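Local coordinates for protein MJ1225 (PDB 3KH5) that is of uncharacterised function but binds AMP and ADP through four CBS motifs, consistent with an archaeal counterpart of the AMPK gamma subunit, at residues T53-V58 / G178-P183; D135-L140 / I270-V275; A139-I144 / I245-V250. One frame throughout, in Å; residues are numbered along the deposited sequence.

Four CBS motifs in one chain meet crosswise, and the three contacts sample that arrangement. Along the sequence, 53-58, 135-140 and 139-144 come first, and they pair further on with 178-183, 270-275 and 245-250 respectively. Contact 1 joins the first motif to the third near the middle of the molecule; contacts 2 and 3 join the second to the fourth. The centres of contacts 1 and 2 are about 19 Å apart, those of contacts 2 and 3 about 6 Å, and this last pair shares helix 133-140 and touches directly. Contacts 1 and 2 both border the ADP of chain E, so this nucleotide lies between the two motif pairings.

Contact 1: residues T53-V58 / G178-P183; sequences TSMDIV and GFRRLP. With ADP (adenosine-5'-diphosphate), chain E; ADP (adenosine-5'-diphosphate), chain D.
The guanidinium of Arg180, whose aliphatic stem rests on Met55, carries Arg181 NH1 over one face, displaced toward the rim, and O2B of the ADP of chain D at its edge, in the plane. Arg181 in turn has Arg180 NE over the centre of its own guanidinium, and O1B of the ADP of chain E lies at that group's edge. The Phe179 ring is covered on one face by the adenine of the chain E nucleotide, with ADP C5 3.4 Å above the ring plane and over its centre.

Between the protein segments the meeting is apolar. Met55 CG comes within 3.6 Å of Arg180 CG as the two chains cross at a slant. Because the Met55 chain is bent at chi2 (-75°) and again about the CG-SD bond, Met55 CE lies 3.6 Å from Arg180 CA and a little farther from Phe179 O. The bend of Arg180 at chi3 (53°) turns its tip from this packing toward phosphate: NH1 donates to ADP D O2B at 3.1 Å, and NH2 pairs with a third ADP. Arg180 N gives an almost straight bond (177°) to ADP E O3B, while Arg181 NE and NH2 both grip ADP E O1B.

On the helix side, Thr53 and Asp56 form a capping box in which Asp56 OD2 uses its anti lone pair to accept from Thr53 N. The same two residues hold the chain D nucleotide: Thr53 OG1 donates to phosphate oxygen O2A at 2.6 Å, and the two carboxylate oxygens of Asp56 take the ribose hydroxyls.

Phosphates probably neutralise the overlapping arginines, and Arg181 NH1 also pairs with a bound AMP. One short segment thus addresses several nucleotides, so filling one site could influence its neighbour through charge.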
loop_
_atom_site.group_PDB
_atom_site.type_symbol
_atom_site.label_atom_id
_atom_site.label_comp_id
_atom_site.label_asym_id
_atom_site.label_seq_id
_atom_site.Cartn_x
_atom_site.Cartn_y
_atom_site.Cartn_z
ATOM N N THR A 53 -4.548 5.876 2.859
ATOM C CA THR A 53 -3.301 5.217 2.485
ATOM C C THR A 53 -2.796 5.827 1.187
ATOM O O THR A 53 -3.464 6.681 0.597
ATOM C CB THR A 53 -3.487 3.701 2.262
ATOM O OG1 THR A 53 -4.193 3.484 1.033
ATOM C CG2 THR A 53 -4.249 3.044 3.423
ATOM N N SER A 54 -1.632 5.372 0.731
ATOM C CA SER A 54 -1.049 5.865 -0.515
ATOM C C SER A 54 -1.913 5.541 -1.728
ATOM O O SER A 54 -1.863 6.248 -2.733
ATOM C CB SER A 54 0.369 5.321 -0.711
ATOM O OG SER A 54 0.393 3.908 -0.656
ATOM N N MET A 55 -2.698 4.470 -1.629
ATOM C CA MET A 55 -3.618 4.086 -2.694
ATOM C C MET A 55 -4.735 5.097 -2.882
ATOM O O MET A 55 -5.146 5.363 -4.009
ATOM C CB MET A 55 -4.199 2.700 -2.436
ATOM C CG MET A 55 -3.343 1.611 -3.028
ATOM S SD MET A 55 -3.558 1.567 -4.812
ATOM C CE MET A 55 -1.829 1.776 -5.273
ATOM N N ASP A 56 -5.220 5.666 -1.786
ATOM C CA ASP A 56 -6.205 6.741 -1.865
ATOM C C ASP A 56 -5.626 7.969 -2.555
ATOM O O ASP A 56 -6.334 8.684 -3.269
ATOM C CB ASP A 56 -6.674 7.127 -0.469
ATOM C CG ASP A 56 -7.424 6.016 0.216
ATOM O OD1 ASP A 56 -8.411 5.522 -0.369
ATOM O OD2 ASP A 56 -7.039 5.648 1.348
ATOM N N ILE A 57 -4.339 8.216 -2.316
ATOM C CA ILE A 57 -3.633 9.331 -2.941
ATOM C C ILE A 57 -3.460 9.064 -4.434
ATOM O O ILE A 57 -3.626 9.970 -5.250
ATOM C CB ILE A 57 -2.242 9.598 -2.296
ATOM C CG1 ILE A 57 -2.365 9.928 -0.798
ATOM C CG2 ILE A 57 -1.472 10.703 -3.064
ATOM C CD1 ILE A 57 -3.123 11.220 -0.465
ATOM N N VAL A 58 -3.129 7.821 -4.785
ATOM C CA VAL A 58 -3.020 7.401 -6.193
ATOM C C VAL A 58 -4.362 7.534 -6.940
ATOM O O VAL A 58 -4.397 7.911 -8.115
ATOM C CB VAL A 58 -2.428 5.969 -6.318
ATOM C CG1 VAL A 58 -2.522 5.437 -7.748
ATOM C CG2 VAL A 58 -0.978 5.962 -5.861
ATOM N N GLY A 178 -6.944 -2.812 -7.254
ATOM C CA GLY A 178 -6.588 -2.839 -5.832
ATOM C C GLY A 178 -5.202 -3.394 -5.535
ATOM O O GLY A 178 -5.002 -4.033 -4.498
ATOM N N PHE A 179 -4.250 -3.157 -6.439
ATOM C CA PHE A 179 -2.862 -3.612 -6.263
ATOM C C PHE A 179 -1.896 -2.446 -6.112
ATOM O O PHE A 179 -1.764 -1.623 -7.024
ATOM C CB PHE A 179 -2.387 -4.472 -7.445
ATOM C CG PHE A 179 -3.255 -5.665 -7.737
ATOM C CD1 PHE A 179 -3.803 -6.426 -6.709
ATOM C CD2 PHE A 179 -3.493 -6.053 -9.051
ATOM C CE1 PHE A 179 -4.600 -7.537 -6.983
ATOM C CE2 PHE A 179 -4.287 -7.165 -9.336
ATOM C CZ PHE A 179 -4.840 -7.908 -8.298
ATOM N N ARG A 180 -1.206 -2.394 -4.974
ATOM C CA ARG A 180 -0.187 -1.370 -4.711
ATOM C C ARG A 180 1.086 -1.567 -5.525
ATOM O O ARG A 180 1.801 -0.602 -5.792
ATOM C CB ARG A 180 0.196 -1.347 -3.230
ATOM C CG ARG A 180 -0.898 -0.861 -2.295
ATOM C CD ARG A 180 -0.601 -1.247 -0.851
ATOM N NE ARG A 180 0.729 -0.823 -0.406
ATOM C CZ ARG A 180 1.198 -0.997 0.828
ATOM N NH1 ARG A 180 0.447 -1.582 1.756
ATOM N NH2 ARG A 180 2.419 -0.580 1.140
ATOM N N ARG A 181 1.384 -2.814 -5.892
ATOM C CA ARG A 181 2.637 -3.105 -6.604
ATOM C C ARG A 181 2.405 -3.832 -7.936
ATOM O O ARG A 181 1.739 -4.876 -8.003
ATOM C CB ARG A 181 3.649 -3.863 -5.721
ATOM C CG ARG A 181 3.149 -4.179 -4.292
ATOM C CD ARG A 181 3.658 -3.362 -3.096
ATOM N NE ARG A 181 2.965 -4.058 -2.020
ATOM C CZ ARG A 181 3.032 -3.870 -0.692
ATOM N NH1 ARG A 181 3.852 -2.946 -0.104
ATOM N NH2 ARG A 181 2.251 -4.669 0.073
ATOM N N LEU A 182 2.962 -3.247 -8.992
ATOM C CA LEU A 182 2.892 -3.818 -10.325
ATOM C C LEU A 182 4.299 -4.127 -10.821
ATOM O O LEU A 182 5.171 -3.253 -10.801
ATOM C CB LEU A 182 2.188 -2.856 -11.294
ATOM C CG LEU A 182 0.762 -2.386 -10.963
ATOM C CD1 LEU A 182 0.269 -1.394 -12.010
ATOM C CD2 LEU A 182 -0.220 -3.550 -10.835
ATOM N N PRO A 183 4.533 -5.381 -11.242
ATOM C CA PRO A 183 5.776 -5.660 -11.955
ATOM C C PRO A 183 5.785 -4.905 -13.285
ATOM O O PRO A 183 4.729 -4.758 -13.914
ATOM C CB PRO A 183 5.710 -7.173 -12.202
ATOM C CG PRO A 183 4.722 -7.695 -11.208
ATOM C CD PRO A 183 3.727 -6.597 -11.026
HETATM P PB ADP E . -0.458 -5.593 -3.001
HETATM O O1B ADP E . 0.542 -5.448 -1.912
HETATM O O2B ADP E . 0.205 -5.369 -4.494
HETATM O O3B ADP E . -1.680 -4.536 -2.913
HETATM P PA ADP E . -2.108 -7.710 -1.955
HETATM O O1A ADP E . -1.500 -8.357 -0.767
HETATM O O2A ADP E . -3.202 -6.578 -1.606
HETATM O O3A ADP E . -1.040 -7.081 -2.996
HETATM O "O5'" ADP E . -2.734 -8.793 -2.938
HETATM C "C5'" ADP E . -3.913 -9.566 -2.648
HETATM C "C4'" ADP E . -3.911 -10.747 -3.656
HETATM O "O4'" ADP E . -3.758 -10.183 -5.000
HETATM C "C3'" ADP E . -2.728 -11.708 -3.439
HETATM O "O3'" ADP E . -3.135 -13.045 -3.749
HETATM C "C2'" ADP E . -1.675 -11.224 -4.441
HETATM O "O2'" ADP E . -0.828 -12.300 -4.880
HETATM C "C1'" ADP E . -2.530 -10.687 -5.600
HETATM N N9 ADP E . -1.793 -9.609 -6.349
HETATM C C8 ADP E . -1.070 -8.610 -5.830
HETATM N N7 ADP E . -0.559 -7.863 -6.811
HETATM C C5 ADP E . -0.950 -8.383 -7.965
HETATM C C6 ADP E . -0.735 -8.041 -9.298
HETATM N N6 ADP E . 0.009 -6.984 -9.623
HETATM N N1 ADP E . -1.298 -8.800 -10.253
HETATM C C2 ADP E . -2.039 -9.857 -9.937
HETATM N N3 ADP E . -2.263 -10.205 -8.675
HETATM C C4 ADP E . -1.734 -9.490 -7.671
HETATM P PB ADP D . -4.142 -2.570 1.861
HETATM O O1B ADP D . -4.430 -3.695 0.926
HETATM O O2B ADP D . -2.540 -2.349 2.053
HETATM O O3B ADP D . -4.734 -2.780 3.352
HETATM P PA ADP D . -3.897 -0.395 0.367
HETATM O O1A ADP D . -4.017 -0.547 -1.100
HETATM O O2A ADP D . -3.343 1.043 0.897
HETATM O O3A ADP D . -4.781 -1.194 1.412
HETATM O "O5'" ADP D . -5.308 0.457 0.278
HETATM C "C5'" ADP D . -6.424 0.139 -0.611
HETATM C "C4'" ADP D . -7.753 0.817 -0.152
HETATM O "O4'" ADP D . -8.219 0.116 1.045
HETATM C "C3'" ADP D . -7.643 2.311 0.218
HETATM O "O3'" ADP D . -8.810 2.994 -0.260
HETATM C "C2'" ADP D . -7.601 2.291 1.749
HETATM O "O2'" ADP D . -8.133 3.495 2.325
HETATM C "C1'" ADP D . -8.506 1.105 2.064
HETATM N N9 ADP D . -8.190 0.526 3.403
HETATM C C8 ADP D . -7.004 0.163 3.906
HETATM N N7 ADP D . -7.176 -0.314 5.146
HETATM C C5 ADP D . -8.474 -0.251 5.425
HETATM C C6 ADP D . -9.252 -0.591 6.525
HETATM N N6 ADP D . -8.699 -1.105 7.620
HETATM N N1 ADP D . -10.579 -0.388 6.462
HETATM C C2 ADP D . -11.155 0.125 5.380
HETATM N N3 ADP D . -10.441 0.458 4.316
HETATM C C4 ADP D . -9.111 0.280 4.317
#

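Contact 2: residues D135-L140 / I270-V275; sequences DVIRAL and ITEKDV. With ADP (adenosine-5'-diphosphate), chain E; ADP (adenosine-5'-diphosphate), chain B.
Ile137 and Glu272 mark the closest backbone approach, with CA atoms 7.7 Å apart where helix 133-140 passes the first turn of helix 272-275. Ile137 runs out nearly straight at chi2 (172°), which carries its CD1 across to the opposite helix: the methyl lies 3.7 Å from Glu272 CB and, near the backbone, 3.5 Å from Glu272 O. It meets Val275 as well, CD1 standing 3.9 Å from Val275 CG1, the two side chains running at about a right angle. The Glu272 side chain meets Ile137 through CB and CG; its extended chain takes the carboxylate onward to a salt bridge with Arg134.

On the flanks each helix serves its own nucleotide. Asp135 OD1 accepts from O3' of the ADP of chain B at 3.2 Å, though O2' lies closer, 2.8 Å from Asp135 OD1. Arg138 NH1 approaches the same carboxylate oxygen in the guanidinium plane as a long salt bridge, while Arg138 NH2 is hydrogen-bonded to Val250 O of helix 242-252. Across the contact, Thr271 OG1 donates to O1A of the ADP of chain E at 3.0 Å. Asp274 OD1 takes O3' of that nucleotide and OD2 takes O2'. Asp274 OD2 also receives Thr271 N at 2.9 Å, met on its anti side and 25° out of the carboxylate plane, so a backbone N-H helps set the carboxylate that reads the ribose.

The buried hydrophobic bridge therefore ties together two nucleotide-binding helix starts, one from the second CBS motif and one from the fourth. Helix 242-252 closes over the junction, with Met249 against Glu272 and Val275. Helix 103-112 packs on Val136 and Leu140, and strand 256-260 runs antiparallel to strand 266-271, which leads directly into helix 272-275.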
loop_
_atom_site.group_PDB
_atom_site.type_symbol
_atom_site.label_atom_id
_atom_site.label_comp_id
_atom_site.label_asym_id
_atom_site.label_seq_id
_atom_site.Cartn_x
_atom_site.Cartn_y
_atom_site.Cartn_z
ATOM N N ASP A 135 3.236 -7.576 10.646
ATOM C CA ASP A 135 3.292 -7.783 12.100
ATOM C C ASP A 135 3.022 -9.245 12.443
ATOM O O ASP A 135 3.684 -9.826 13.308
ATOM C CB ASP A 135 2.243 -6.926 12.819
ATOM C CG ASP A 135 2.571 -5.441 12.825
ATOM O OD1 ASP A 135 3.757 -5.064 12.702
ATOM O OD2 ASP A 135 1.621 -4.640 12.977
ATOM N N VAL A 136 2.033 -9.822 11.761
ATOM C CA VAL A 136 1.619 -11.210 11.979
ATOM C C VAL A 136 2.644 -12.205 11.430
ATOM O O VAL A 136 3.005 -13.167 12.113
ATOM C CB VAL A 136 0.212 -11.494 11.382
ATOM C CG1 VAL A 136 -0.186 -12.952 11.582
ATOM C CG2 VAL A 136 -0.832 -10.582 12.013
ATOM N N ILE A 137 3.108 -11.976 10.205
ATOM C CA ILE A 137 4.118 -12.844 9.608
ATOM C C ILE A 137 5.388 -12.846 10.462
ATOM O O ILE A 137 5.998 -13.901 10.678
ATOM C CB ILE A 137 4.450 -12.419 8.159
ATOM C CG1 ILE A 137 3.235 -12.641 7.248
ATOM C CG2 ILE A 137 5.657 -13.205 7.630
ATOM C CD1 ILE A 137 3.389 -12.074 5.849
ATOM N N ARG A 138 5.773 -11.662 10.943
ATOM C CA ARG A 138 6.927 -11.501 11.829
ATOM C C ARG A 138 6.742 -12.315 13.107
ATOM O O ARG A 138 7.678 -12.971 13.568
ATOM C CB ARG A 138 7.164 -10.019 12.157
ATOM C CG ARG A 138 8.477 -9.725 12.885
ATOM C CD ARG A 138 8.712 -8.226 13.080
ATOM N NE ARG A 138 9.163 -7.565 11.854
ATOM C CZ ARG A 138 8.446 -6.690 11.152
ATOM N NH1 ARG A 138 7.226 -6.344 11.548
ATOM N NH2 ARG A 138 8.953 -6.151 10.050
ATOM N N ALA A 139 5.534 -12.277 13.665
ATOM C CA ALA A 139 5.234 -13.015 14.887
ATOM C C ALA A 139 5.220 -14.529 14.679
ATOM O O ALA A 139 5.566 -15.278 15.592
ATOM C CB ALA A 139 3.909 -12.546 15.482
ATOM N N LEU A 140 4.839 -14.974 13.482
ATOM C CA LEU A 140 4.634 -16.406 13.221
ATOM C C LEU A 140 5.693 -17.051 12.327
ATOM O O LEU A 140 5.571 -18.224 11.961
ATOM C CB LEU A 140 3.243 -16.640 12.616
ATOM C CG LEU A 140 2.020 -16.164 13.407
ATOM C CD1 LEU A 140 0.752 -16.393 12.598
ATOM C CD2 LEU A 140 1.916 -16.853 14.766
ATOM N N ILE A 270 4.028 -13.086 -5.494
ATOM C CA ILE A 270 3.643 -13.555 -4.170
ATOM C C ILE A 270 3.732 -12.388 -3.196
ATOM O O ILE A 270 4.679 -11.603 -3.241
ATOM C CB ILE A 270 4.495 -14.774 -3.721
ATOM C CG1 ILE A 270 4.068 -15.265 -2.328
ATOM C CG2 ILE A 270 6.001 -14.458 -3.801
ATOM C CD1 ILE A 270 4.430 -16.713 -2.037
ATOM N N THR A 271 2.730 -12.262 -2.334
ATOM C CA THR A 271 2.691 -11.144 -1.414
ATOM C C THR A 271 2.496 -11.645 0.001
ATOM O O THR A 271 2.264 -12.839 0.230
ATOM C CB THR A 271 1.553 -10.147 -1.754
ATOM O OG1 THR A 271 0.284 -10.735 -1.437
ATOM C CG2 THR A 271 1.583 -9.731 -3.227
ATOM N N GLU A 272 2.571 -10.719 0.948
ATOM C CA GLU A 272 2.335 -11.016 2.351
ATOM C C GLU A 272 0.982 -11.666 2.606
ATOM O O GLU A 272 0.876 -12.529 3.477
ATOM C CB GLU A 272 2.464 -9.750 3.189
ATOM C CG GLU A 272 3.892 -9.265 3.316
ATOM C CD GLU A 272 4.005 -7.947 4.052
ATOM O OE1 GLU A 272 3.213 -7.021 3.770
ATOM O OE2 GLU A 272 4.906 -7.832 4.905
ATOM N N LYS A 273 -0.050 -11.259 1.862
ATOM C CA LYS A 273 -1.366 -11.881 2.022
ATOM C C LYS A 273 -1.311 -13.355 1.632
ATOM O O LYS A 273 -1.914 -14.197 2.300
ATOM C CB LYS A 273 -2.459 -11.160 1.226
ATOM C CG LYS A 273 -3.880 -11.525 1.691
ATOM C CD LYS A 273 -4.974 -10.885 0.838
ATOM C CE LYS A 273 -4.899 -9.359 0.843
ATOM N NZ LYS A 273 -4.984 -8.777 2.211
ATOM N N ASP A 274 -0.580 -13.656 0.559
ATOM C CA ASP A 274 -0.381 -15.035 0.105
ATOM C C ASP A 274 0.362 -15.886 1.121
ATOM O O ASP A 274 0.030 -17.057 1.311
ATOM C CB ASP A 274 0.415 -15.067 -1.194
ATOM C CG ASP A 274 -0.319 -14.429 -2.341
ATOM O OD1 ASP A 274 -1.547 -14.629 -2.450
ATOM O OD2 ASP A 274 0.343 -13.737 -3.140
ATOM N N VAL A 275 1.394 -15.305 1.734
ATOM C CA VAL A 275 2.149 -15.972 2.796
ATOM C C VAL A 275 1.205 -16.377 3.920
ATOM O O VAL A 275 1.279 -17.498 4.424
ATOM C CB VAL A 275 3.297 -15.080 3.354
ATOM C CG1 VAL A 275 3.923 -15.696 4.605
ATOM C CG2 VAL A 275 4.361 -14.857 2.294
HETATM P PB ADP E . -0.458 -5.593 -3.001
HETATM O O1B ADP E . 0.542 -5.448 -1.912
HETATM O O2B ADP E . 0.205 -5.369 -4.494
HETATM O O3B ADP E . -1.680 -4.536 -2.913
HETATM P PA ADP E . -2.108 -7.710 -1.955
HETATM O O1A ADP E . -1.500 -8.357 -0.767
HETATM O O2A ADP E . -3.202 -6.578 -1.606
HETATM O O3A ADP E . -1.040 -7.081 -2.996
HETATM O "O5'" ADP E . -2.734 -8.793 -2.938
HETATM C "C5'" ADP E . -3.913 -9.566 -2.648
HETATM C "C4'" ADP E . -3.911 -10.747 -3.656
HETATM O "O4'" ADP E . -3.758 -10.183 -5.000
HETATM C "C3'" ADP E . -2.728 -11.708 -3.439
HETATM O "O3'" ADP E . -3.135 -13.045 -3.749
HETATM C "C2'" ADP E . -1.675 -11.224 -4.441
HETATM O "O2'" ADP E . -0.828 -12.300 -4.880
HETATM C "C1'" ADP E . -2.530 -10.687 -5.600
HETATM N N9 ADP E . -1.793 -9.609 -6.349
HETATM C C8 ADP E . -1.070 -8.610 -5.830
HETATM N N7 ADP E . -0.559 -7.863 -6.811
HETATM C C5 ADP E . -0.950 -8.383 -7.965
HETATM C C6 ADP E . -0.735 -8.041 -9.298
HETATM N N6 ADP E . 0.009 -6.984 -9.623
HETATM N N1 ADP E . -1.298 -8.800 -10.253
HETATM C C2 ADP E . -2.039 -9.857 -9.937
HETATM N N3 ADP E . -2.263 -10.205 -8.675
HETATM C C4 ADP E . -1.734 -9.490 -7.671
HETATM P PB ADP B . 1.507 -0.071 5.424
HETATM O O1B ADP B . 2.329 1.069 5.892
HETATM O O2B ADP B . 1.973 -0.583 3.956
HETATM O O3B ADP B . -0.037 0.306 5.232
HETATM P PA ADP B . 2.835 -2.341 6.294
HETATM O O1A ADP B . 4.060 -1.833 5.598
HETATM O O2A ADP B . 2.983 -3.426 7.518
HETATM O O3A ADP B . 1.545 -1.340 6.414
HETATM O "O5'" ADP B . 3.258 -1.352 7.546
HETATM C "C5'" ADP B . 4.601 -0.840 7.824
HETATM C "C4'" ADP B . 5.067 -1.132 9.283
HETATM O "O4'" ADP B . 4.913 -0.000 10.199
HETATM C "C3'" ADP B . 4.228 -2.285 9.841
HETATM O "O3'" ADP B . 5.082 -3.266 10.465
HETATM C "C2'" ADP B . 3.278 -1.658 10.857
HETATM O "O2'" ADP B . 3.399 -2.405 12.069
HETATM C "C1'" ADP B . 3.767 -0.215 11.084
HETATM N N9 ADP B . 2.768 0.899 10.820
HETATM C C8 ADP B . 1.990 1.035 9.741
HETATM N N7 ADP B . 1.253 2.143 9.853
HETATM C C5 ADP B . 1.563 2.728 11.007
HETATM C C6 ADP B . 1.133 3.887 11.656
HETATM N N6 ADP B . 0.209 4.671 11.106
HETATM N N1 ADP B . 1.667 4.201 12.852
HETATM C C2 ADP B . 2.586 3.424 13.414
HETATM N N3 ADP B . 3.016 2.316 12.819
HETATM C C4 ADP B . 2.525 1.938 11.623
#

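Contact 3: residues A139-I144 / I245-V250; sequences ALLDKI and IAEIMV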
loop_
_atom_site.group_PDB
_atom_site.type_symbol
_atom_site.label_atom_id
_atom_site.label_comp_id
_atom_site.label_asym_id
_atom_site.label_seq_id
_atom_site.Cartn_x
_atom_site.Cartn_y
_atom_site.Cartn_z
ATOM N N ALA A 139 5.534 -12.277 13.665
ATOM C CA ALA A 139 5.234 -13.015 14.887
ATOM C C ALA A 139 5.220 -14.529 14.679
ATOM O O ALA A 139 5.566 -15.278 15.592
ATOM C CB ALA A 139 3.909 -12.546 15.482
ATOM N N LEU A 140 4.839 -14.974 13.482
ATOM C CA LEU A 140 4.634 -16.406 13.221
ATOM C C LEU A 140 5.693 -17.051 12.327
ATOM O O LEU A 140 5.571 -18.224 11.961
ATOM C CB LEU A 140 3.243 -16.640 12.616
ATOM C CG LEU A 140 2.020 -16.164 13.407
ATOM C CD1 LEU A 140 0.752 -16.393 12.598
ATOM C CD2 LEU A 140 1.916 -16.853 14.766
ATOM N N LEU A 141 6.723 -16.282 11.987
ATOM C CA LEU A 141 7.741 -16.694 11.019
ATOM C C LEU A 141 8.388 -18.033 11.368
ATOM O O LEU A 141 8.543 -18.899 10.500
ATOM C CB LEU A 141 8.801 -15.594 10.884
ATOM C CG LEU A 141 9.957 -15.719 9.888
ATOM C CD1 LEU A 141 9.473 -15.644 8.448
ATOM C CD2 LEU A 141 10.995 -14.639 10.164
ATOM N N ASP A 142 8.750 -18.200 12.640
ATOM C CA ASP A 142 9.366 -19.443 13.098
ATOM C C ASP A 142 8.406 -20.647 13.058
ATOM O O ASP A 142 8.851 -21.795 13.151
ATOM C CB ASP A 142 10.007 -19.269 14.487
ATOM C CG ASP A 142 8.982 -19.111 15.602
ATOM O OD1 ASP A 142 7.824 -19.537 15.431
ATOM O OD2 ASP A 142 9.344 -18.565 16.667
ATOM N N LYS A 143 7.103 -20.386 12.911
ATOM C CA LYS A 143 6.096 -21.465 12.841
ATOM C C LYS A 143 5.833 -21.992 11.428
ATOM O O LYS A 143 5.071 -22.948 11.258
ATOM C CB LYS A 143 4.757 -21.036 13.471
ATOM C CG LYS A 143 4.860 -20.384 14.843
ATOM C CD LYS A 143 5.295 -21.372 15.920
ATOM C CE LYS A 143 5.633 -20.660 17.228
ATOM N NZ LYS A 143 4.436 -20.059 17.884
ATOM N N ILE A 144 6.443 -21.372 10.419
ATOM C CA ILE A 144 6.350 -21.883 9.053
ATOM C C ILE A 144 7.349 -23.024 8.921
ATOM O O ILE A 144 8.539 -22.840 9.200
ATOM C CB ILE A 144 6.673 -20.797 7.993
ATOM C CG1 ILE A 144 5.797 -19.552 8.190
ATOM C CG2 ILE A 144 6.499 -21.361 6.580
ATOM C CD1 ILE A 144 6.271 -18.322 7.422
ATOM N N ILE A 245 11.194 -16.688 1.811
ATOM C CA ILE A 245 10.472 -15.566 1.208
ATOM C C ILE A 245 9.807 -14.676 2.267
ATOM O O ILE A 245 10.012 -13.454 2.258
ATOM C CB ILE A 245 9.476 -16.039 0.110
ATOM C CG1 ILE A 245 10.231 -16.678 -1.067
ATOM C CG2 ILE A 245 8.583 -14.894 -0.369
ATOM C CD1 ILE A 245 11.419 -15.865 -1.609
ATOM N N ALA A 246 9.048 -15.283 3.183
ATOM C CA ALA A 246 8.428 -14.556 4.302
ATOM C C ALA A 246 9.443 -13.736 5.098
ATOM O O ALA A 246 9.169 -12.592 5.473
ATOM C CB ALA A 246 7.683 -15.517 5.221
ATOM N N GLU A 247 10.614 -14.319 5.345
ATOM C CA GLU A 247 11.672 -13.633 6.084
ATOM C C GLU A 247 12.225 -12.424 5.326
ATOM O O GLU A 247 12.461 -11.370 5.920
ATOM C CB GLU A 247 12.797 -14.607 6.429
ATOM C CG GLU A 247 13.925 -14.004 7.260
ATOM C CD GLU A 247 14.981 -15.027 7.630
ATOM O OE1 GLU A 247 15.436 -15.013 8.793
ATOM O OE2 GLU A 247 15.350 -15.855 6.767
ATOM N N ILE A 248 12.435 -12.587 4.018
ATOM C CA ILE A 248 12.870 -11.481 3.164
ATOM C C ILE A 248 11.901 -10.293 3.236
ATOM O O ILE A 248 12.338 -9.153 3.382
ATOM C CB ILE A 248 13.101 -11.944 1.701
ATOM C CG1 ILE A 248 14.421 -12.725 1.609
ATOM C CG2 ILE A 248 13.159 -10.745 0.742
ATOM C CD1 ILE A 248 14.437 -13.753 0.487
ATOM N N MET A 249 10.597 -10.564 3.155
ATOM C CA MET A 249 9.570 -9.509 3.209
ATOM C C MET A 249 9.631 -8.720 4.512
ATOM O O MET A 249 9.692 -7.488 4.518
ATOM C CB MET A 249 8.168 -10.118 3.065
ATOM C CG MET A 249 7.882 -10.770 1.723
ATOM S SD MET A 249 6.337 -11.700 1.744
ATOM C CE MET A 249 6.159 -12.101 0.008
ATOM N N VAL A 250 9.632 -9.463 5.607
ATOM C CA VAL A 250 9.504 -8.929 6.945
ATOM C C VAL A 250 10.767 -8.183 7.426
ATOM O O VAL A 250 10.667 -7.221 8.197
ATOM C CB VAL A 250 9.062 -10.095 7.875
ATOM C CG1 VAL A 250 9.788 -10.077 9.288
ATOM C CG2 VAL A 250 7.538 -10.142 8.029
#
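Helix packing between the second and fourth CBS motifs continues here past the regular turns of helix 133-140, where a short 3-10 segment, 141-143, settles against helix 242-252. Leu141 carries the contact. Its CG points opposite the backbone N (chi1 -177°), which sends the branched end out to the neighbouring helix. There CD1 lies 3.7 Å from Ala246 CB and 3.6 Å from Glu247 N, touching the helix backbone itself in a purely van der Waals approach. The other branch, CD2, touches the base of Glu247, 4.1 Å from Glu247 CB, the two side chains crossing at about a right angle. Glu247 takes part through CB and CG, and its chain runs on extended beyond them.

The buried Ile144 adds a second contact, its CD1 3.8 Å from Ala246 CB. The small Ala246 side chain thus receives two branched residues. The bond from Ile144 N to Leu141 O, 3.2 Å long, links the residues that converge on it.

Ala246 also meets Ile137 of helix 133-140 and Val275 of helix 272-275, while Val250, one turn on, packs against Arg134 and Ile137. Phe279 lies on Ile144, and helix 103-112 backs Leu140. Helix 242-252 therefore packs on helices 133-140 and 272-275, with the 3-10 segment at the more exposed end of the interface.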